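CELL division control protein 11 (Saccharomyces cerevisiae, PDB 5AR1) takes part in cytokinesis as a septin GTPase subunit that co-assembles with other septins into the filament collar at the mother-bud neck of budding yeast. Local coordinates at residues L168-P173 with P203-P208; I172-K177 with F231-S236. All blocks are in the same frame, centred on the assembly; numbering follows the deposited sequence.

Interaction 1 of 2, residues L168-P173 with P203-P208; sequences LVNIIP and PIYNFP
Asn-170 opens the contact, its side-chain amide lying against one edge of the Tyr-205 ring. The oxygen OD1 of Asn-170 sits near the ring plane, 3.2 Å from CD1 of Tyr-205, and the amide and ring planes are turned 59° apart, which excludes a flat stack. ND2 of Asn-170 donates to the backbone oxygen of His-141, which helps to hold the amide's rotation. With CG anti to the backbone N (chi1 -176°), the ring of Tyr-205 is set beside the Asn-170 amide.

Ile-171 supplies the polar link: its carbonyl O accepts a nearly straight bond from Tyr-205 N at 2.8 Å (169° at the hydrogen). CA of Ile-204 also approaches this oxygen, at 3.4 Å, as a weaker C-H contact. The side chains of Ile-171 and Ile-204 cross at about a right angle, CG2 of Ile-171 meeting CD1 of Ile-204 at 3.8 Å.

Ile-172 lies alongside Tyr-205, CG2 of the former 3.7 Å from CB of the latter, and Pro-173 brings its ring carbon CD to 3.7 Å from CG1 of Ile-204.

One backbone hydrogen bond, flanked by aliphatic packing and the amide-ring contact, thus ties the loop 203-208 to strand 171-175, the outermost strand of the G-domain sheet within this chain, and satisfies a buried carbonyl there.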
loop_
_atom_site.group_PDB
_atom_site.type_symbol
_atom_site.label_atom_id
_atom_site.label_comp_id
_atom_site.label_asym_id
_atom_site.label_seq_id
_atom_site.Cartn_x
_atom_site.Cartn_y
_atom_site.Cartn_z
ATOM N N LEU A 168 2.986 -3.916 11.173
ATOM C CA LEU A 168 2.793 -5.292 10.714
ATOM C C LEU A 168 2.789 -5.454 9.186
ATOM O O LEU A 168 3.282 -6.470 8.708
ATOM C CB LEU A 168 1.503 -5.894 11.297
ATOM C CG LEU A 168 1.309 -5.793 12.802
ATOM C CD1 LEU A 168 0.013 -5.064 13.132
ATOM C CD2 LEU A 168 1.352 -7.158 13.450
ATOM N N VAL A 169 2.205 -4.504 8.429
ATOM C CA VAL A 169 2.111 -4.585 6.962
ATOM C C VAL A 169 2.693 -3.337 6.305
ATOM O O VAL A 169 2.660 -2.278 6.925
ATOM C CB VAL A 169 0.654 -4.909 6.496
ATOM C CG1 VAL A 169 -0.328 -3.788 6.819
ATOM C CG2 VAL A 169 0.587 -5.273 5.020
ATOM N N ASN A 170 3.224 -3.444 5.067
ATOM C CA ASN A 170 3.772 -2.277 4.338
ATOM C C ASN A 170 2.628 -1.429 3.798
ATOM O O ASN A 170 2.090 -1.764 2.738
ATOM C CB ASN A 170 4.660 -2.728 3.168
ATOM C CG ASN A 170 6.066 -3.077 3.547
ATOM O OD1 ASN A 170 6.646 -2.505 4.478
ATOM N ND2 ASN A 170 6.687 -3.927 2.744
ATOM N N ILE A 171 2.230 -0.354 4.517
ATOM C CA ILE A 171 1.098 0.464 4.053
ATOM C C ILE A 171 1.525 1.506 3.028
ATOM O O ILE A 171 2.399 2.316 3.320
ATOM C CB ILE A 171 0.270 1.085 5.232
ATOM C CG1 ILE A 171 -0.545 -0.020 5.965
ATOM C CG2 ILE A 171 -0.662 2.230 4.751
ATOM C CD1 ILE A 171 -1.021 0.320 7.305
ATOM N N ILE A 172 0.894 1.493 1.843
ATOM C CA ILE A 172 1.147 2.508 0.809
ATOM C C ILE A 172 -0.188 3.300 0.570
ATOM O O ILE A 172 -1.197 2.696 0.201
ATOM C CB ILE A 172 1.883 1.986 -0.486
ATOM C CG1 ILE A 172 1.022 1.112 -1.388
ATOM C CG2 ILE A 172 3.184 1.246 -0.166
ATOM C CD1 ILE A 172 0.699 1.793 -2.651
ATOM N N PRO A 173 -0.264 4.612 0.904
ATOM C CA PRO A 173 -1.551 5.331 0.767
ATOM C C PRO A 173 -1.975 5.655 -0.667
ATOM O O PRO A 173 -1.153 6.105 -1.467
ATOM C CB PRO A 173 -1.338 6.590 1.606
ATOM C CG PRO A 173 0.119 6.843 1.529
ATOM C CD PRO A 173 0.802 5.513 1.395
ATOM N N PRO A 203 3.532 5.162 10.157
ATOM C CA PRO A 203 4.510 4.275 9.526
ATOM C C PRO A 203 4.014 3.698 8.196
ATOM O O PRO A 203 3.354 2.650 8.154
ATOM C CB PRO A 203 4.808 3.250 10.614
ATOM C CG PRO A 203 3.625 3.269 11.511
ATOM C CD PRO A 203 2.824 4.494 11.271
ATOM N N ILE A 204 4.340 4.422 7.106
ATOM C CA ILE A 204 3.996 4.145 5.720
ATOM C C ILE A 204 5.232 3.594 5.018
ATOM O O ILE A 204 6.334 3.902 5.473
ATOM C CB ILE A 204 3.476 5.517 5.167
ATOM C CG1 ILE A 204 1.983 5.427 4.882
ATOM C CG2 ILE A 204 4.271 6.176 3.968
ATOM C CD1 ILE A 204 1.144 5.253 6.137
ATOM N N TYR A 205 5.083 2.761 3.944
ATOM C CA TYR A 205 6.243 2.242 3.191
ATOM C C TYR A 205 6.670 3.379 2.335
ATOM O O TYR A 205 5.927 3.764 1.428
ATOM C CB TYR A 205 5.881 1.044 2.297
ATOM C CG TYR A 205 7.056 0.418 1.569
ATOM C CD1 TYR A 205 7.841 -0.552 2.179
ATOM C CD2 TYR A 205 7.375 0.785 0.264
ATOM C CE1 TYR A 205 8.907 -1.150 1.513
ATOM C CE2 TYR A 205 8.446 0.197 -0.415
ATOM C CZ TYR A 205 9.196 -0.789 0.209
ATOM O OH TYR A 205 10.261 -1.382 -0.429
ATOM N N ASN A 206 7.816 3.980 2.649
ATOM C CA ASN A 206 8.233 5.147 1.886
ATOM C C ASN A 206 9.378 4.858 0.888
ATOM O O ASN A 206 10.290 5.664 0.719
ATOM C CB ASN A 206 8.558 6.285 2.833
ATOM C CG ASN A 206 8.714 7.581 2.120
ATOM O OD1 ASN A 206 7.977 7.883 1.174
ATOM N ND2 ASN A 206 9.752 8.312 2.486
ATOM N N PHE A 207 9.301 3.716 0.199
ATOM C CA PHE A 207 10.270 3.296 -0.811
ATOM C C PHE A 207 11.740 3.322 -0.291
ATOM O O PHE A 207 12.603 3.995 -0.880
ATOM C CB PHE A 207 10.061 4.102 -2.108
ATOM C CG PHE A 207 8.680 3.855 -2.661
ATOM C CD1 PHE A 207 8.406 2.710 -3.399
ATOM C CD2 PHE A 207 7.629 4.702 -2.348
ATOM C CE1 PHE A 207 7.115 2.443 -3.849
ATOM C CE2 PHE A 207 6.339 4.437 -2.805
ATOM C CZ PHE A 207 6.094 3.318 -3.563
ATOM N N PRO A 208 12.017 2.593 0.830
ATOM C CA PRO A 208 13.394 2.527 1.360
ATOM C C PRO A 208 14.316 1.870 0.347
ATOM O O PRO A 208 13.910 0.907 -0.305
ATOM C CB PRO A 208 13.255 1.626 2.592
ATOM C CG PRO A 208 11.802 1.614 2.918
ATOM C CD PRO A 208 11.112 1.737 1.616
#

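Interaction 2 of 2, residues I172-K177 with F231-S236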
loop_
_atom_site.group_PDB
_atom_site.type_symbol
_atom_site.label_atom_id
_atom_site.label_comp_id
_atom_site.label_asym_id
_atom_site.label_seq_id
_atom_site.Cartn_x
_atom_site.Cartn_y
_atom_site.Cartn_z
ATOM N N ILE A 172 0.894 1.493 1.843
ATOM C CA ILE A 172 1.147 2.508 0.809
ATOM C C ILE A 172 -0.188 3.300 0.570
ATOM O O ILE A 172 -1.197 2.696 0.201
ATOM C CB ILE A 172 1.883 1.986 -0.486
ATOM C CG1 ILE A 172 1.022 1.112 -1.388
ATOM C CG2 ILE A 172 3.184 1.246 -0.166
ATOM C CD1 ILE A 172 0.699 1.793 -2.651
ATOM N N PRO A 173 -0.264 4.612 0.904
ATOM C CA PRO A 173 -1.551 5.331 0.767
ATOM C C PRO A 173 -1.975 5.655 -0.667
ATOM O O PRO A 173 -1.153 6.105 -1.467
ATOM C CB PRO A 173 -1.338 6.590 1.606
ATOM C CG PRO A 173 0.119 6.843 1.529
ATOM C CD PRO A 173 0.802 5.513 1.395
ATOM N N VAL A 174 -3.251 5.373 -0.998
ATOM C CA VAL A 174 -3.825 5.630 -2.322
ATOM C C VAL A 174 -5.054 6.502 -2.181
ATOM O O VAL A 174 -5.611 6.581 -1.093
ATOM C CB VAL A 174 -4.069 4.385 -3.227
ATOM C CG1 VAL A 174 -2.788 3.589 -3.458
ATOM C CG2 VAL A 174 -5.157 3.488 -2.678
ATOM N N ILE A 175 -5.447 7.191 -3.259
ATOM C CA ILE A 175 -6.594 8.090 -3.262
ATOM C C ILE A 175 -7.658 7.587 -4.226
ATOM O O ILE A 175 -7.420 7.499 -5.431
ATOM C CB ILE A 175 -6.202 9.575 -3.513
ATOM C CG1 ILE A 175 -5.149 10.064 -2.491
ATOM C CG2 ILE A 175 -7.439 10.484 -3.490
ATOM C CD1 ILE A 175 -4.406 11.370 -2.882
ATOM N N SER A 176 -8.831 7.257 -3.674
ATOM C CA SER A 176 -9.999 6.780 -4.410
ATOM C C SER A 176 -10.702 7.949 -5.113
ATOM O O SER A 176 -10.461 9.101 -4.753
ATOM C CB SER A 176 -10.963 6.102 -3.447
ATOM O OG SER A 176 -11.215 6.946 -2.338
ATOM N N LYS A 177 -11.559 7.647 -6.123
ATOM C CA LYS A 177 -12.339 8.618 -6.912
ATOM C C LYS A 177 -11.495 9.818 -7.421
ATOM O O LYS A 177 -11.959 10.963 -7.403
ATOM C CB LYS A 177 -13.579 9.081 -6.119
ATOM C CG LYS A 177 -14.910 8.648 -6.717
ATOM C CD LYS A 177 -16.075 9.222 -5.908
ATOM C CE LYS A 177 -17.427 8.839 -6.455
ATOM N NZ LYS A 177 -18.523 9.308 -5.570
ATOM N N PHE A 231 -0.574 7.656 -3.990
ATOM C CA PHE A 231 -0.889 7.287 -5.366
ATOM C C PHE A 231 -2.344 7.509 -5.774
ATOM O O PHE A 231 -3.234 6.945 -5.162
ATOM C CB PHE A 231 -0.468 5.838 -5.656
ATOM C CG PHE A 231 1.014 5.546 -5.572
ATOM C CD1 PHE A 231 1.952 6.468 -6.036
ATOM C CD2 PHE A 231 1.471 4.313 -5.108
ATOM C CE1 PHE A 231 3.317 6.185 -5.980
ATOM C CE2 PHE A 231 2.840 4.030 -5.051
ATOM C CZ PHE A 231 3.752 4.969 -5.483
ATOM N N ALA A 232 -2.583 8.346 -6.788
ATOM C CA ALA A 232 -3.926 8.546 -7.334
ATOM C C ALA A 232 -3.902 7.677 -8.585
ATOM O O ALA A 232 -3.619 8.155 -9.688
ATOM C CB ALA A 232 -4.142 10.010 -7.685
ATOM N N ILE A 233 -4.071 6.365 -8.367
ATOM C CA ILE A 233 -3.950 5.287 -9.350
ATOM C C ILE A 233 -5.310 4.991 -10.035
ATOM O O ILE A 233 -6.189 4.409 -9.418
ATOM C CB ILE A 233 -3.245 4.063 -8.658
ATOM C CG1 ILE A 233 -3.035 2.877 -9.599
ATOM C CG2 ILE A 233 -3.909 3.609 -7.364
ATOM C CD1 ILE A 233 -1.666 2.113 -9.322
ATOM N N ILE A 234 -5.477 5.438 -11.306
ATOM C CA ILE A 234 -6.724 5.326 -12.098
ATOM C C ILE A 234 -6.501 5.025 -13.600
ATOM O O ILE A 234 -5.430 5.324 -14.115
ATOM C CB ILE A 234 -7.624 6.597 -11.916
ATOM C CG1 ILE A 234 -6.804 7.913 -11.815
ATOM C CG2 ILE A 234 -8.580 6.447 -10.721
ATOM C CD1 ILE A 234 -6.239 8.499 -13.126
ATOM N N GLY A 235 -7.528 4.500 -14.284
ATOM C CA GLY A 235 -7.483 4.145 -15.704
ATOM C C GLY A 235 -6.816 2.798 -15.901
ATOM O O GLY A 235 -7.081 1.879 -15.121
ATOM N N SER A 236 -5.921 2.659 -16.922
ATOM C CA SER A 236 -5.144 1.418 -17.141
ATOM C C SER A 236 -4.027 1.442 -16.074
ATOM O O SER A 236 -2.903 1.867 -16.365
ATOM C CB SER A 236 -4.564 1.372 -18.557
ATOM O OG SER A 236 -3.622 0.320 -18.713
#
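Val-174 and Phe-231 form a single beta bridge, with their CA atoms 4.5 Å apart, where the loop 231-236 runs briefly beside strand 171-175. Phe-231 is held through both its backbone polar groups: Ile-175 N donates to Phe-231 O at 2.9 Å (153° at the hydrogen), whereas the bond from Phe-231 N to Pro-173 O is weak, bent to 124° at 3.0 Å. Between these two bonds, CA of Val-174 makes a C-H contact with Phe-231 O at 3.2 Å.

Among the side chains, the Phe-231 ring presents an edge to Ile-172, whose CD1 lies near the ring plane, 3.6 Å from CD2 of Phe-231. Val-174 places its CG1 anti to the carbonyl carbon (chi1 -57°), where that methyl meets CB of Phe-231 at 3.9 Å and CG2 of Ile-233 at 4.1 Å. Val-239 continues this apolar patch by touching both Phe-231 and Ile-233.

The arrangement belongs to the P-loop GTPase fold: strand 171-175 leads into the predicted G4 motif, where Lys-177 probably binds GTP, as does Gly-235 in the bridged loop, so the bridge joins the strand before one probable nucleotide-binding segment to the loop bearing another.

How the interactions relate
Interactions 1 and 2 start from one strand, 171-175, and share Ile-172 and Pro-173, yet their centres lie 15 Å apart because the two loops meet it at successive points. Ile-172 shows the division: its CG2 branch serves interaction 1 and its CD1 interaction 2. The loops also touch each other, with CZ of Phe-207 and CZ of Phe-231 in packing contact, 3.4 Å apart. Interaction 2 is the one nearer the predicted nucleotide pocket: the side chain of Ile-175 is about 7 Å from that of Ser-38, whereas in interaction 1 the side chain of Ile-171 is about 10 Å from Gly-34 and that of Pro-173 about 11 Å from the side chain of Ser-178, all three probable GTP-binding residues.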